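Local coordinates for protein ferredoxin component of carbazole 1,9a-dioxygenase (Nocardioides aromaticivorans, PDB 3GCE) that carries a Rieske [2Fe-2S] cluster and, as a ferredoxin component, probably passes electrons to the terminal oxygenase of the carbazole 1,9a-dioxygenase system, at residues A15-L20 with T105-A110; D42-I47 with Y98-D103; S52-Y57 with P73-R78; G32-V37 with I47-S52. All coordinates share one frame; numbering follows the deposited sequence.

Contact 1. Residues A15-L20 with T105-A110; sequences ATLDQL and TEILVA
Thr16 and Glu106 form a non-hydrogen-bonded antiparallel pair, their CA atoms 4.5 Å apart, with a backbone bond before and after it. Ile107 N donates to Ala15 O at 2.7 Å, and Leu17 N to Thr105 O at 2.8 Å. Past the second bond, segment 15-20 leaves the sheet in a 3-10 turn of residues 17-19. Gln19 bends back over this turn: its OE1 takes the N-H of Thr16 at 2.9 Å, a nearly straight bond (171°) that arrives above the amide carbonyl plane, while Gln19 N donates to Thr16 O. The pairing closes one border of a three-stranded antiparallel sheet, in which strand 106-109 lies between 12-16 and 100-103; it belongs to the β-rich base of the Rieske fold, away from the cluster. On the face holding Thr16 and Glu106 the contact is largely polar and one water joins it. Glu106 is folded at chi2 (-59°), which turns its carboxylate back toward Thr16. The water donates to Glu106 OE2 at 2.8 Å and makes a weak bond to Thr16 OG1, while Glu106 OE1 is salt-bridged to Arg13. Beside them Thr16 CG2 lies across the Thr105 side chain, 3.2 Å from its OG1. The other face is apolar. There Ile107 CD1 meets Leu20 CD2 tip to tip at 3.6 Å and also lies 3.8 Å from Leu17 CA, so the end of Ile107 packs against both Leu17 and Leu20. Both Leu17 and Ile107 reach on to Val44 of strand 43-48.

Contact 2. Residues D42-I47 with Y98-D103; sequences DSVYAI and YDVVVD
Two β-sheets of the Rieske base pack face to face here, and Val44 and Ala46 of strand 43-48 meet Val100 and Val102 of strand 100-103. The short strand axes approach to 7.3 Å with their directions 144° apart, so the layer between them is made by side chains. Val44 divides its branches: CG1 reaches Val100 CG1 at 3.9 Å, and CG2 reaches Val102 CG2 at 3.6 Å, each pair crossing at about a right angle. Val100 likewise splits, because its CG2 stands anti to the carbonyl carbon and is thereby set tightly on Ala46 CB, 3.4 Å away. An alanine in place of Val100 is likely to open a gap beside Val44 and Ala46, as both methyls that reach them would be gone. At one end a backbone bond ties the approach to strand 100-103 to strand 43-48: Tyr98 N donates to Ala46 O at 3.0 Å, almost straight (173°) but from above the carbonyl plane. That oxygen also lies at the edge of the Tyr98 ring. Around this layer, Ile107 of strand 106-109 touches Val100 and Val109 touches Tyr98; the far end of the Tyr98 side chain reaches Asp33, and its ring packs on Val35, both of strand 33-40.

Contact 3. Residues S52-Y57 with P73-R78; sequences SHAEAY and PLHVGR. With FES (Fe2/s2 (inorganic) cluster), chain B.
His53 and His75 meet at one iron of the [2Fe-2S] cluster: ND1 of each binds FE2 at 2.1 Å. This brings His53 ND1 and His75 ND1 to 3.2 Å, a closeness imposed by the shared metal and not a hydrogen bond. The imidazole planes stand at 84° to each other, His75 ND1 lying at the edge of the His53 ring. A chi1 of 170° swings the His53 ring away from its own backbone N toward the iron, while at -45° the His75 ring approaches the same metal from the other loop. Two histidines on one iron and two cysteines, Cys51 and Cys72, on the other are the signature of a Rieske center. Both histidines are exposed, consistent with electron transfer through this end of the protein. Around the sulfides the backbone closes in, with Ala54 N 3.4 Å from S2 and Gly77 N 3.5 Å from S1; a CB at Gly77 would be crowded by S1. The methyl of Ala56 covers S2 at 3.6 Å. Further out, Leu74 places its CB 3.7 Å from Ala56 CB, and its CG lies over one face of the His75 ring near the rim. Leu74 CD2 also rests on Glu55 O, and CG of the Pro73 ring touches Tyr57 O at 3.5 Å. Pro90 of a third loop touches His53, and Ser52 OG is hydrogen-bonded to Leu93 O. Segment 52-57 runs between strands 43-48 and 62-64, while segment 73-78 links strands 69-71 and 78-80 of the four-stranded sheet.

Contact 4. Residues G32-V37 with I47-S52; sequences GDEVMV and ISNLCS. With FES (Fe2/s2 (inorganic) cluster), chain B.
Asn49 lies across Glu34 and Met36, and its CB, OD1 and ND2 each meet a partner there. Its CB sits 3.6 Å from Glu34 O, the same oxygen that accepts Asn49 N at 2.9 Å. CG, anti to the backbone N (chi1 -161°), carries the amide over strand 33-40. OD1 comes to 3.3 Å from Met36 CB and accepts a hydrogen bond from Asp59 N. At the tip ND2 donates to Glu34 OE2 at 2.5 Å, short enough that its exact length is doubtful; it reaches the anti side of OE2, tilted from the carboxylate plane, and the carboxylate and amide planes are 43° apart. A leucine here would probably leave Asp59 N without its acceptor and Glu34 without the amide donor facing it. The contact is the open end of the β-hairpin of strands 33-40 and 43-48, where the second strand turns off toward the cluster. Inside the hairpin Met36 and Ile47 are an antiparallel hydrogen-bonded pair, Met36 N reaching Ile47 O at 2.8 Å and Ile47 N returning a bond to Met36 O. Their side chains run alongside each other, and the Met36 chain, bent at chi2 and chi3, lays CE 3.8 Å from Ile47 CG1. A water donates to Glu34 O and is hydrogen-bonded to Ser48 OG. That hydroxyl also accepts Leu50 N at 3.2 Å, an ST turn, at the point where the chain leaves the strand. Two residues beyond Asn49, Cys51 SG binds the iron FE1 at 2.3 Å, with Cys72 as the second cysteine on that metal.

The four contacts run from the base of the molecule to its cluster end. Contacts 1 and 2, with centres 8 Å apart, share the sheet of strands 106-109 and 100-103 and are joined by the backbone bond between Leu108 and Val101. Contact 4 joins contact 2 through Ile47 and strand 43-48, and the ring of Tyr98 reaches its residues. From there the chain passes into contact 3, 12 Å away between centres, where Ser52 is common to both and the cluster touches each. Contacts 1 and 3 have centres about 25 Å apart, on opposite sides of the chain's centre. Along the sequence contact 1 encloses the other three, so strands from near the two termini pair at the base, while the cluster loops come from the middle of the chain.

Contact 1. Residues A15-L20 with T105-A110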
loop_
_atom_site.group_PDB
_atom_site.type_symbol
_atom_site.label_atom_id
_atom_site.label_comp_id
_atom_site.label_asym_id
_atom_site.label_seq_id
_atom_site.Cartn_x
_atom_site.Cartn_y
_atom_site.Cartn_z
ATOM N N ALA A 15 11.135 -3.367 5.612
ATOM C CA ALA A 15 11.905 -4.225 4.734
ATOM C C ALA A 15 13.007 -3.423 4.065
ATOM O O ALA A 15 13.026 -2.191 4.150
ATOM C CB ALA A 15 10.981 -4.847 3.662
ATOM N N THR A 16 13.918 -4.134 3.406
ATOM C CA THR A 16 14.899 -3.552 2.506
ATOM C C THR A 16 14.280 -3.505 1.101
ATOM O O THR A 16 13.506 -4.401 0.726
ATOM C CB THR A 16 16.179 -4.434 2.488
ATOM O OG1 THR A 16 16.550 -4.754 3.828
ATOM C CG2 THR A 16 17.308 -3.730 1.873
ATOM N N LEU A 17 14.602 -2.466 0.331
ATOM C CA LEU A 17 13.988 -2.238 -0.969
ATOM C C LEU A 17 14.006 -3.474 -1.869
ATOM O O LEU A 17 12.990 -3.807 -2.489
ATOM C CB LEU A 17 14.637 -1.051 -1.689
ATOM C CG LEU A 17 14.006 -0.565 -2.991
ATOM C CD1 LEU A 17 12.695 0.128 -2.727
ATOM C CD2 LEU A 17 14.952 0.360 -3.742
ATOM N N ASP A 18 15.141 -4.168 -1.937
ATOM C CA ASP A 18 15.219 -5.299 -2.866
ATOM C C ASP A 18 14.691 -6.604 -2.286
ATOM O O ASP A 18 14.704 -7.640 -2.963
ATOM C CB ASP A 18 16.620 -5.461 -3.439
ATOM C CG ASP A 18 17.689 -5.303 -2.398
ATOM O OD1 ASP A 18 17.604 -5.993 -1.351
ATOM O OD2 ASP A 18 18.606 -4.479 -2.640
ATOM N N GLN A 19 14.194 -6.557 -1.051
ATOM C CA GLN A 19 13.414 -7.668 -0.519
ATOM C C GLN A 19 12.007 -7.629 -1.097
ATOM O O GLN A 19 11.274 -8.610 -1.013
ATOM C CB GLN A 19 13.334 -7.640 1.002
ATOM C CG GLN A 19 14.633 -7.954 1.726
ATOM C CD GLN A 19 14.489 -7.825 3.242
ATOM O OE1 GLN A 19 13.662 -7.049 3.740
ATOM N NE2 GLN A 19 15.298 -8.594 3.984
ATOM N N LEU A 20 11.638 -6.487 -1.682
ATOM C CA LEU A 20 10.336 -6.338 -2.332
ATOM C C LEU A 20 10.453 -6.499 -3.835
ATOM O O LEU A 20 11.170 -5.732 -4.507
ATOM C CB LEU A 20 9.724 -4.967 -2.007
ATOM C CG LEU A 20 8.777 -4.809 -0.819
ATOM C CD1 LEU A 20 9.391 -5.287 0.487
ATOM C CD2 LEU A 20 8.339 -3.352 -0.717
ATOM N N THR A 105 18.734 1.960 1.469
ATOM C CA THR A 105 18.022 0.702 1.128
ATOM C C THR A 105 16.929 0.238 2.110
ATOM O O THR A 105 16.077 -0.592 1.743
ATOM C CB THR A 105 18.990 -0.493 0.794
ATOM O OG1 THR A 105 18.328 -1.409 -0.096
ATOM C CG2 THR A 105 19.392 -1.250 2.026
ATOM N N GLU A 106 16.740 0.921 3.206
ATOM C CA GLU A 106 15.719 0.523 4.189
ATOM C C GLU A 106 14.412 1.266 3.942
ATOM O O GLU A 106 14.393 2.497 3.807
ATOM C CB GLU A 106 16.186 0.783 5.626
ATOM C CG GLU A 106 17.552 0.195 5.973
ATOM C CD GLU A 106 17.637 -1.308 5.793
ATOM O OE1 GLU A 106 16.609 -1.992 5.889
ATOM O OE2 GLU A 106 18.756 -1.803 5.557
ATOM N N ILE A 107 13.319 0.517 3.913
ATOM C CA ILE A 107 12.021 1.124 3.692
ATOM C C ILE A 107 11.413 1.519 5.035
ATOM O O ILE A 107 11.108 0.660 5.882
ATOM C CB ILE A 107 11.049 0.203 2.897
ATOM C CG1 ILE A 107 11.637 -0.177 1.532
ATOM C CG2 ILE A 107 9.695 0.905 2.717
ATOM C CD1 ILE A 107 10.795 -1.305 0.830
ATOM N N LEU A 108 11.232 2.819 5.225
ATOM C CA LEU A 108 10.724 3.340 6.503
ATOM C C LEU A 108 9.344 3.960 6.306
ATOM O O LEU A 108 9.167 4.789 5.409
ATOM C CB LEU A 108 11.683 4.400 7.023
ATOM C CG LEU A 108 13.169 4.019 7.190
ATOM C CD1 LEU A 108 13.978 5.244 7.654
ATOM C CD2 LEU A 108 13.303 2.864 8.191
ATOM N N VAL A 109 8.397 3.581 7.161
ATOM C CA VAL A 109 7.008 4.054 7.093
ATOM C C VAL A 109 6.666 4.857 8.358
ATOM O O VAL A 109 6.864 4.381 9.476
ATOM C CB VAL A 109 6.020 2.848 6.945
ATOM C CG1 VAL A 109 4.549 3.328 6.784
ATOM C CG2 VAL A 109 6.444 1.961 5.732
ATOM N N ALA A 110 6.166 6.073 8.183
ATOM C CA ALA A 110 5.731 6.875 9.322
ATOM C C ALA A 110 4.413 6.334 9.861
ATOM O O ALA A 110 3.481 6.126 9.094
ATOM C CB ALA A 110 5.581 8.326 8.918
HETATM O O HOH W 1 19.412 -4.476 5.659
#

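Contact 2. Residues D42-I47 with Y98-D103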
loop_
_atom_site.group_PDB
_atom_site.type_symbol
_atom_site.label_atom_id
_atom_site.label_comp_id
_atom_site.label_asym_id
_atom_site.label_seq_id
_atom_site.Cartn_x
_atom_site.Cartn_y
_atom_site.Cartn_z
ATOM N N ASP A 42 11.775 2.404 -8.699
ATOM C CA ASP A 42 12.443 2.587 -7.417
ATOM C C ASP A 42 11.563 3.308 -6.393
ATOM O O ASP A 42 12.018 3.618 -5.277
ATOM C CB ASP A 42 13.753 3.350 -7.601
ATOM C CG ASP A 42 14.810 2.513 -8.295
ATOM O OD1 ASP A 42 15.084 1.384 -7.818
ATOM O OD2 ASP A 42 15.344 2.989 -9.321
ATOM N N SER A 43 10.312 3.571 -6.760
ATOM C CA SER A 43 9.407 4.244 -5.824
ATOM C C SER A 43 8.726 3.214 -4.941
ATOM O O SER A 43 8.535 2.069 -5.348
ATOM C CB SER A 43 8.376 5.060 -6.571
ATOM O OG SER A 43 9.013 6.031 -7.367
ATOM N N VAL A 44 8.397 3.619 -3.719
ATOM C CA VAL A 44 7.663 2.749 -2.797
ATOM C C VAL A 44 6.433 3.535 -2.355
ATOM O O VAL A 44 6.539 4.746 -2.034
ATOM C CB VAL A 44 8.514 2.392 -1.556
ATOM C CG1 VAL A 44 7.756 1.446 -0.615
ATOM C CG2 VAL A 44 9.838 1.768 -1.990
ATOM N N TYR A 45 5.290 2.850 -2.338
ATOM C CA TYR A 45 4.017 3.448 -1.925
ATOM C C TYR A 45 3.437 2.649 -0.786
ATOM O O TYR A 45 3.665 1.442 -0.697
ATOM C CB TYR A 45 3.026 3.426 -3.098
ATOM C CG TYR A 45 3.595 4.112 -4.296
ATOM C CD1 TYR A 45 3.654 5.490 -4.347
ATOM C CD2 TYR A 45 4.117 3.385 -5.362
ATOM C CE1 TYR A 45 4.201 6.144 -5.426
ATOM C CE2 TYR A 45 4.665 4.051 -6.479
ATOM C CZ TYR A 45 4.683 5.428 -6.489
ATOM O OH TYR A 45 5.207 6.115 -7.554
ATOM N N ALA A 46 2.675 3.310 0.079
ATOM C CA ALA A 46 2.110 2.631 1.254
ATOM C C ALA A 46 0.729 3.190 1.538
ATOM O O ALA A 46 0.557 4.411 1.605
ATOM C CB ALA A 46 3.020 2.837 2.464
ATOM N N ILE A 47 -0.258 2.302 1.695
ATOM C CA ILE A 47 -1.616 2.721 2.076
ATOM C C ILE A 47 -2.150 1.699 3.053
ATOM O O ILE A 47 -1.570 0.626 3.194
ATOM C CB ILE A 47 -2.598 2.909 0.850
ATOM C CG1 ILE A 47 -2.743 1.607 0.025
ATOM C CG2 ILE A 47 -2.105 4.058 -0.030
ATOM C CD1 ILE A 47 -3.985 1.601 -0.941
ATOM N N TYR A 98 0.220 6.410 3.769
ATOM C CA TYR A 98 1.289 6.505 4.779
ATOM C C TYR A 98 2.530 7.076 4.143
ATOM O O TYR A 98 2.853 6.707 3.038
ATOM C CB TYR A 98 1.617 5.116 5.330
ATOM C CG TYR A 98 0.601 4.618 6.307
ATOM C CD1 TYR A 98 -0.638 4.125 5.864
ATOM C CD2 TYR A 98 0.862 4.625 7.672
ATOM C CE1 TYR A 98 -1.585 3.632 6.787
ATOM C CE2 TYR A 98 -0.070 4.140 8.586
ATOM C CZ TYR A 98 -1.285 3.656 8.141
ATOM O OH TYR A 98 -2.189 3.202 9.073
ATOM N N ASP A 99 3.240 7.955 4.844
ATOM C CA ASP A 99 4.466 8.530 4.292
ATOM C C ASP A 99 5.575 7.497 4.357
ATOM O O ASP A 99 5.684 6.777 5.341
ATOM C CB ASP A 99 4.872 9.808 5.038
ATOM C CG ASP A 99 3.902 10.962 4.768
ATOM O OD1 ASP A 99 3.357 11.051 3.636
ATOM O OD2 ASP A 99 3.662 11.757 5.690
ATOM N N VAL A 100 6.371 7.440 3.292
ATOM C CA VAL A 100 7.420 6.433 3.138
ATOM C C VAL A 100 8.656 7.127 2.648
ATOM O O VAL A 100 8.589 7.968 1.737
ATOM C CB VAL A 100 7.134 5.374 2.048
ATOM C CG1 VAL A 100 8.059 4.140 2.207
ATOM C CG2 VAL A 100 5.710 4.948 2.033
ATOM N N VAL A 101 9.781 6.730 3.231
ATOM C CA VAL A 101 11.111 7.133 2.802
ATOM C C VAL A 101 11.946 5.847 2.622
ATOM O O VAL A 101 11.821 4.897 3.400
ATOM C CB VAL A 101 11.713 8.123 3.867
ATOM C CG1 VAL A 101 13.232 8.029 4.001
ATOM C CG2 VAL A 101 11.272 9.558 3.581
ATOM N N VAL A 102 12.748 5.791 1.564
ATOM C CA VAL A 102 13.813 4.796 1.463
ATOM C C VAL A 102 15.138 5.470 1.854
ATOM O O VAL A 102 15.553 6.457 1.244
ATOM C CB VAL A 102 13.913 4.203 0.051
ATOM C CG1 VAL A 102 15.063 3.208 -0.034
ATOM C CG2 VAL A 102 12.586 3.507 -0.343
ATOM N N ASP A 103 15.797 4.939 2.880
ATOM C CA ASP A 103 17.024 5.530 3.378
ATOM C C ASP A 103 18.056 4.411 3.478
ATOM O O ASP A 103 17.851 3.435 4.186
ATOM C CB ASP A 103 16.749 6.206 4.730
ATOM C CG ASP A 103 17.964 6.925 5.303
ATOM O OD1 ASP A 103 18.954 6.239 5.661
ATOM O OD2 ASP A 103 17.920 8.178 5.416
#

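Contact 3. Residues S52-Y57 with P73-R78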
loop_
_atom_site.group_PDB
_atom_site.type_symbol
_atom_site.label_atom_id
_atom_site.label_comp_id
_atom_site.label_asym_id
_atom_site.label_seq_id
_atom_site.Cartn_x
_atom_site.Cartn_y
_atom_site.Cartn_z
ATOM N N SER A 52 -11.748 0.107 2.095
ATOM C CA SER A 52 -12.778 0.906 2.755
ATOM C C SER A 52 -14.207 0.441 2.442
ATOM O O SER A 52 -15.169 0.868 3.108
ATOM C CB SER A 52 -12.661 2.373 2.346
ATOM O OG SER A 52 -12.965 2.494 0.982
ATOM N N HIS A 53 -14.361 -0.442 1.466
ATOM C CA HIS A 53 -15.700 -0.824 1.062
ATOM C C HIS A 53 -16.294 -1.875 2.024
ATOM O O HIS A 53 -17.437 -1.751 2.467
ATOM C CB HIS A 53 -15.733 -1.302 -0.406
ATOM C CG HIS A 53 -17.036 -1.928 -0.786
ATOM N ND1 HIS A 53 -17.156 -3.267 -1.085
ATOM C CD2 HIS A 53 -18.287 -1.417 -0.833
ATOM C CE1 HIS A 53 -18.426 -3.545 -1.337
ATOM N NE2 HIS A 53 -19.133 -2.440 -1.177
ATOM N N ALA A 54 -15.519 -2.912 2.318
ATOM C CA ALA A 54 -15.915 -3.937 3.278
ATOM C C ALA A 54 -14.628 -4.562 3.768
ATOM O O ALA A 54 -13.542 -4.127 3.389
ATOM C CB ALA A 54 -16.829 -4.974 2.633
ATOM N N GLU A 55 -14.720 -5.568 4.621
ATOM C CA GLU A 55 -13.500 -6.185 5.077
ATOM C C GLU A 55 -12.845 -6.959 3.941
ATOM O O GLU A 55 -13.360 -7.990 3.499
ATOM C CB GLU A 55 -13.743 -7.097 6.273
ATOM C CG GLU A 55 -12.437 -7.542 6.906
ATOM C CD GLU A 55 -12.594 -8.806 7.718
ATOM O OE1 GLU A 55 -13.759 -9.187 8.002
ATOM O OE2 GLU A 55 -11.555 -9.410 8.074
ATOM N N ALA A 56 -11.716 -6.453 3.459
ATOM C CA ALA A 56 -10.860 -7.226 2.546
ATOM C C ALA A 56 -9.448 -6.669 2.610
ATOM O O ALA A 56 -9.266 -5.521 3.009
ATOM C CB ALA A 56 -11.391 -7.189 1.120
ATOM N N TYR A 57 -8.472 -7.476 2.206
ATOM C CA TYR A 57 -7.070 -7.160 2.403
ATOM C C TYR A 57 -6.386 -6.908 1.062
ATOM O O TYR A 57 -6.219 -7.804 0.246
ATOM C CB TYR A 57 -6.375 -8.236 3.296
ATOM C CG TYR A 57 -7.134 -8.337 4.600
ATOM C CD1 TYR A 57 -6.822 -7.485 5.671
ATOM C CD2 TYR A 57 -8.214 -9.210 4.744
ATOM C CE1 TYR A 57 -7.550 -7.525 6.872
ATOM C CE2 TYR A 57 -8.973 -9.250 5.962
ATOM C CZ TYR A 57 -8.605 -8.396 7.012
ATOM O OH TYR A 57 -9.293 -8.382 8.204
ATOM N N PRO A 73 -9.176 -7.695 -3.794
ATOM C CA PRO A 73 -9.492 -9.051 -4.274
ATOM C C PRO A 73 -10.969 -9.470 -4.151
ATOM O O PRO A 73 -11.393 -10.458 -4.792
ATOM C CB PRO A 73 -8.624 -9.958 -3.389
ATOM C CG PRO A 73 -8.412 -9.191 -2.128
ATOM C CD PRO A 73 -8.365 -7.707 -2.555
ATOM N N LEU A 74 -11.747 -8.728 -3.362
ATOM C CA LEU A 74 -13.067 -9.193 -3.010
ATOM C C LEU A 74 -14.144 -8.699 -3.974
ATOM O O LEU A 74 -14.873 -9.520 -4.541
ATOM C CB LEU A 74 -13.405 -8.884 -1.543
ATOM C CG LEU A 74 -14.711 -9.473 -1.009
ATOM C CD1 LEU A 74 -14.782 -11.026 -1.164
ATOM C CD2 LEU A 74 -14.909 -9.029 0.454
ATOM N N HIS A 75 -14.267 -7.383 -4.147
ATOM C CA HIS A 75 -15.234 -6.848 -5.121
ATOM C C HIS A 75 -14.570 -5.971 -6.178
ATOM O O HIS A 75 -15.250 -5.213 -6.914
ATOM C CB HIS A 75 -16.369 -6.078 -4.454
ATOM C CG HIS A 75 -16.956 -6.765 -3.259
ATOM N ND1 HIS A 75 -16.778 -6.298 -1.980
ATOM C CD2 HIS A 75 -17.741 -7.868 -3.150
ATOM C CE1 HIS A 75 -17.427 -7.077 -1.126
ATOM N NE2 HIS A 75 -18.009 -8.049 -1.811
ATOM N N VAL A 76 -13.245 -6.071 -6.237
ATOM C CA VAL A 76 -12.432 -5.463 -7.311
ATOM C C VAL A 76 -12.616 -3.939 -7.494
ATOM O O VAL A 76 -12.425 -3.388 -8.582
ATOM C CB VAL A 76 -12.453 -6.280 -8.664
ATOM C CG1 VAL A 76 -11.878 -7.684 -8.440
ATOM C CG2 VAL A 76 -13.849 -6.338 -9.340
ATOM N N GLY A 77 -12.988 -3.274 -6.399
ATOM C CA GLY A 77 -12.785 -1.829 -6.295
ATOM C C GLY A 77 -11.305 -1.518 -6.454
ATOM O O GLY A 77 -10.473 -2.421 -6.372
ATOM N N ARG A 78 -10.954 -0.251 -6.679
ATOM C CA ARG A 78 -9.536 0.126 -6.797
ATOM C C ARG A 78 -9.186 1.375 -6.012
ATOM O O ARG A 78 -10.050 2.224 -5.790
ATOM C CB ARG A 78 -9.115 0.345 -8.249
ATOM C CG ARG A 78 -9.207 -0.905 -9.143
ATOM C CD ARG A 78 -8.569 -0.677 -10.518
ATOM N NE ARG A 78 -8.813 -1.820 -11.411
ATOM C CZ ARG A 78 -8.246 -1.994 -12.607
ATOM N NH1 ARG A 78 -7.387 -1.100 -13.095
ATOM N NH2 ARG A 78 -8.550 -3.071 -13.321
HETATM FE FE1 FES B . -12.874 -4.134 -1.353
HETATM FE FE2 FES B . -15.572 -4.591 -1.569
HETATM S S1 FES B . -14.228 -3.618 -3.105
HETATM S S2 FES B . -14.188 -5.108 0.076
#

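Contact 4. Residues G32-V37 with I47-S52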
loop_
_atom_site.group_PDB
_atom_site.type_symbol
_atom_site.label_atom_id
_atom_site.label_comp_id
_atom_site.label_asym_id
_atom_site.label_seq_id
_atom_site.Cartn_x
_atom_site.Cartn_y
_atom_site.Cartn_z
ATOM N N GLY A 32 0.514 -1.242 14.959
ATOM C CA GLY A 32 -0.858 -1.691 15.144
ATOM C C GLY A 32 -1.716 -1.594 13.898
ATOM O O GLY A 32 -2.749 -2.268 13.819
ATOM N N ASP A 33 -1.310 -0.759 12.932
ATOM C CA ASP A 33 -2.050 -0.634 11.659
ATOM C C ASP A 33 -1.445 -1.478 10.547
ATOM O O ASP A 33 -0.238 -1.483 10.353
ATOM C CB ASP A 33 -2.130 0.818 11.200
ATOM C CG ASP A 33 -2.904 1.689 12.171
ATOM O OD1 ASP A 33 -4.053 1.339 12.510
ATOM O OD2 ASP A 33 -2.349 2.711 12.609
ATOM N N GLU A 34 -2.306 -2.164 9.797
ATOM C CA GLU A 34 -1.841 -3.012 8.725
ATOM C C GLU A 34 -1.716 -2.162 7.467
ATOM O O GLU A 34 -2.679 -1.471 7.050
ATOM C CB GLU A 34 -2.814 -4.166 8.489
ATOM C CG GLU A 34 -2.218 -5.339 7.754
ATOM C CD GLU A 34 -3.227 -6.479 7.597
ATOM O OE1 GLU A 34 -3.898 -6.861 8.593
ATOM O OE2 GLU A 34 -3.356 -6.989 6.474
ATOM N N VAL A 35 -0.526 -2.208 6.876
ATOM C CA VAL A 35 -0.184 -1.311 5.780
ATOM C C VAL A 35 0.323 -2.068 4.552
ATOM O O VAL A 35 1.267 -2.868 4.635
ATOM C CB VAL A 35 0.866 -0.269 6.236
ATOM C CG1 VAL A 35 1.232 0.656 5.094
ATOM C CG2 VAL A 35 0.304 0.545 7.376
ATOM N N MET A 36 -0.326 -1.824 3.421
ATOM C CA MET A 36 0.097 -2.413 2.165
ATOM C C MET A 36 1.227 -1.569 1.603
ATOM O O MET A 36 1.092 -0.348 1.486
ATOM C CB MET A 36 -1.064 -2.454 1.171
ATOM C CG MET A 36 -0.760 -3.281 -0.093
ATOM S SD MET A 36 -0.378 -2.246 -1.497
ATOM C CE MET A 36 -2.017 -1.685 -1.745
ATOM N N VAL A 37 2.323 -2.235 1.256
ATOM C CA VAL A 37 3.489 -1.581 0.687
ATOM C C VAL A 37 3.749 -2.207 -0.678
ATOM O O VAL A 37 3.652 -3.427 -0.816
ATOM C CB VAL A 37 4.700 -1.688 1.673
ATOM C CG1 VAL A 37 5.985 -1.158 1.067
ATOM C CG2 VAL A 37 4.377 -0.897 2.928
ATOM N N ILE A 47 -0.258 2.302 1.695
ATOM C CA ILE A 47 -1.616 2.721 2.076
ATOM C C ILE A 47 -2.150 1.699 3.053
ATOM O O ILE A 47 -1.570 0.626 3.194
ATOM C CB ILE A 47 -2.598 2.909 0.850
ATOM C CG1 ILE A 47 -2.743 1.607 0.025
ATOM C CG2 ILE A 47 -2.105 4.058 -0.030
ATOM C CD1 ILE A 47 -3.985 1.601 -0.941
ATOM N N SER A 48 -3.236 2.034 3.739
ATOM C CA SER A 48 -3.899 1.045 4.594
ATOM C C SER A 48 -4.203 -0.216 3.794
ATOM O O SER A 48 -4.643 -0.146 2.640
ATOM C CB SER A 48 -5.200 1.584 5.154
ATOM O OG SER A 48 -5.882 0.507 5.795
ATOM N N ASN A 49 -3.974 -1.369 4.414
ATOM C CA ASN A 49 -4.219 -2.638 3.749
ATOM C C ASN A 49 -5.692 -3.034 3.763
ATOM O O ASN A 49 -6.069 -3.993 3.115
ATOM C CB ASN A 49 -3.398 -3.765 4.394
ATOM C CG ASN A 49 -3.266 -4.983 3.481
ATOM O OD1 ASN A 49 -3.116 -4.841 2.277
ATOM N ND2 ASN A 49 -3.322 -6.177 4.060
ATOM N N LEU A 50 -6.503 -2.324 4.537
ATOM C CA LEU A 50 -7.920 -2.663 4.647
ATOM C C LEU A 50 -8.733 -1.867 3.674
ATOM O O LEU A 50 -8.737 -0.640 3.736
ATOM C CB LEU A 50 -8.457 -2.375 6.047
ATOM C CG LEU A 50 -8.594 -3.544 6.996
ATOM C CD1 LEU A 50 -9.689 -4.534 6.484
ATOM C CD2 LEU A 50 -7.225 -4.194 7.195
ATOM N N CYS A 51 -9.464 -2.566 2.811
ATOM C CA CYS A 51 -10.336 -1.895 1.843
ATOM C C CYS A 51 -11.395 -1.079 2.600
ATOM O O CYS A 51 -11.886 -1.526 3.644
ATOM C CB CYS A 51 -11.011 -2.946 0.942
ATOM S SG CYS A 51 -12.026 -2.230 -0.354
ATOM N N SER A 52 -11.748 0.107 2.095
ATOM C CA SER A 52 -12.778 0.906 2.755
ATOM C C SER A 52 -14.207 0.441 2.442
ATOM O O SER A 52 -15.169 0.868 3.108
ATOM C CB SER A 52 -12.661 2.373 2.346
ATOM O OG SER A 52 -12.965 2.494 0.982
HETATM FE FE1 FES B . -12.874 -4.134 -1.353
HETATM FE FE2 FES B . -15.572 -4.591 -1.569
HETATM S S1 FES B . -14.228 -3.618 -3.105
HETATM S S2 FES B . -14.188 -5.108 0.076
HETATM O O HOH W 2 -4.600 0.042 8.077
#